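Local structure of YjbQ family protein (Sulfolobus solfataricus, 1VPH) at residues A64-R69 and G123-I128. The protein is of unknown function, a trimeric member of the YjbQ (UPF0047) family that carries a bound potassium ion in this crystal. Numbering follows the deposited sequence.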
# COMPACT_ATOMS: atom_id res chain seq x y z
N ALA C 64 -4.06 -7.20 -5.14
CA ALA C 64 -5.13 -8.14 -4.87
C ALA C 64 -6.41 -7.73 -5.59
O ALA C 64 -6.83 -6.55 -5.58
CB ALA C 64 -5.33 -8.25 -3.38
N ASN C 65 -6.95 -8.66 -6.36
CA ASN C 65 -8.22 -8.40 -7.03
C ASN C 65 -8.82 -9.70 -7.52
O ASN C 65 -8.39 -10.76 -7.10
CB ASN C 65 -8.10 -7.34 -8.11
CG ASN C 65 -9.26 -6.45 -8.08
OD1 ASN C 65 -10.24 -6.70 -8.79
ND2 ASN C 65 -9.24 -5.45 -7.14
N GLU C 66 -9.84 -9.60 -8.37
CA GLU C 66 -10.60 -10.75 -8.77
C GLU C 66 -9.96 -11.52 -9.89
O GLU C 66 -9.57 -10.93 -10.91
CB GLU C 66 -12.00 -10.34 -9.21
CG GLU C 66 -12.89 -11.54 -9.44
CD GLU C 66 -14.33 -11.20 -9.75
OE1 GLU C 66 -14.79 -10.06 -9.44
OE2 GLU C 66 -15.00 -12.10 -10.30
N HIS C 67 -9.89 -12.84 -9.72
CA HIS C 67 -9.34 -13.69 -10.74
C HIS C 67 -10.39 -13.94 -11.80
O HIS C 67 -11.16 -14.89 -11.68
CB HIS C 67 -8.89 -15.04 -10.18
CG HIS C 67 -8.05 -15.82 -11.13
ND1 HIS C 67 -6.78 -16.23 -10.81
CD2 HIS C 67 -8.31 -16.29 -12.38
CE1 HIS C 67 -6.29 -16.94 -11.82
NE2 HIS C 67 -7.19 -16.97 -12.79
N GLU C 68 -10.44 -13.08 -12.80
CA GLU C 68 -11.28 -13.28 -13.97
C GLU C 68 -10.40 -12.88 -15.15
O GLU C 68 -9.71 -11.87 -15.14
CB GLU C 68 -12.57 -12.47 -13.87
CG GLU C 68 -13.52 -12.76 -15.01
CD GLU C 68 -13.23 -11.95 -16.30
OE1 GLU C 68 -12.96 -10.73 -16.20
OE2 GLU C 68 -13.34 -12.53 -17.42
N ARG C 69 -10.37 -13.71 -16.17
CA ARG C 69 -9.35 -13.60 -17.20
C ARG C 69 -9.46 -12.28 -17.96
O ARG C 69 -8.43 -11.65 -18.26
CB ARG C 69 -9.43 -14.84 -18.14
CG ARG C 69 -8.56 -14.72 -19.36
CD ARG C 69 -8.53 -15.99 -20.19
NE ARG C 69 -8.31 -15.67 -21.59
N GLY C 123 -11.81 -11.20 0.70
CA GLY C 123 -13.10 -11.34 0.08
C GLY C 123 -13.15 -12.57 -0.81
O GLY C 123 -12.11 -13.13 -1.22
N THR C 124 -14.39 -12.96 -1.13
CA THR C 124 -14.62 -14.03 -2.09
C THR C 124 -13.86 -13.75 -3.40
O THR C 124 -13.34 -14.70 -3.99
CB THR C 124 -16.13 -14.25 -2.32
OG1 THR C 124 -16.78 -14.47 -1.05
CG2 THR C 124 -16.38 -15.43 -3.26
N TRP C 125 -13.81 -12.49 -3.85
CA TRP C 125 -13.23 -12.17 -5.16
C TRP C 125 -11.94 -11.35 -5.04
O TRP C 125 -11.59 -10.61 -5.94
CB TRP C 125 -14.30 -11.55 -6.05
CG TRP C 125 -15.42 -12.55 -6.23
CD1 TRP C 125 -15.40 -13.71 -6.99
CD2 TRP C 125 -16.68 -12.53 -5.58
NE1 TRP C 125 -16.59 -14.36 -6.87
CE2 TRP C 125 -17.39 -13.66 -6.01
CE3 TRP C 125 -17.28 -11.64 -4.69
CZ2 TRP C 125 -18.68 -13.93 -5.57
CZ3 TRP C 125 -18.55 -11.90 -4.27
CH2 TRP C 125 -19.25 -13.04 -4.70
N GLN C 126 -11.23 -11.60 -3.95
CA GLN C 126 -10.01 -10.93 -3.65
C GLN C 126 -8.84 -11.91 -3.67
O GLN C 126 -8.52 -12.52 -2.66
CB GLN C 126 -10.15 -10.33 -2.26
CG GLN C 126 -9.19 -9.26 -1.95
CD GLN C 126 -9.61 -8.51 -0.68
OE1 GLN C 126 -10.22 -9.09 0.20
NE2 GLN C 126 -9.33 -7.19 -0.63
N ASN C 127 -8.20 -12.06 -4.83
CA ASN C 127 -7.10 -13.01 -4.97
C ASN C 127 -5.82 -12.20 -4.97
O ASN C 127 -5.82 -11.00 -5.30
CB ASN C 127 -7.27 -13.81 -6.26
CG ASN C 127 -8.33 -14.92 -6.13
OD1 ASN C 127 -9.36 -14.77 -5.46
ND2 ASN C 127 -8.03 -16.05 -6.72
N ILE C 128 -4.72 -12.88 -4.66
CA ILE C 128 -3.42 -12.23 -4.53
C ILE C 128 -2.58 -12.51 -5.77
O ILE C 128 -2.42 -13.69 -6.17
CB ILE C 128 -2.68 -12.74 -3.33
CG1 ILE C 128 -3.51 -12.55 -2.06
CG2 ILE C 128 -1.37 -12.01 -3.22
CD1 ILE C 128 -2.86 -13.01 -0.80
O HOH W 1 -8.16 -5.96 -3.14
O HOH W 2 -11.03 -14.01 -7.43
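W125 and E66 run side by side, the carboxylate tilted 40° from the indole plane. T124 CG2 sits over the centre of one indole face, 3.4 Å above its plane. With CG anti to the backbone N (chi1 -172°) and the chain extended, E66 lays CG 3.7 Å from W125 CB, and its carboxylate reaches on to the CG/CD1 side of the indole, OE2 lying 3.7 Å obliquely from W125 CD1. Shortening E66 to an alanine would remove both and probably leave the indole less held on this side. N127 ND2 approaches H67 CB at 3.7 Å; N127 ND2 and H67 ND1 both bond to D32, and a water joins H67 N to N127 OD1, weakly on the asparagine side. Bonds N65 N to N127 O (2.8 Å) and N127 N to N65 O (2.6 Å) make an antiparallel hydrogen-bonded pair, beside the non-hydrogen-bonded pair A64-I128. A64, small, packs its CB 3.4 Å from N127 O and against F113. Asparagine suits buried N65: OD1 accepts from E66 N and pairs with H101 of the second subunit; ND2 donates to A64 O and that subunit's S58 O. Outermost strand 60-65 thus meets middle strand 127-132 of a three-stranded antiparallel sheet; type I turn G123-Q126 leads into the latter, the former toward helix 69-83, N-capped by E68.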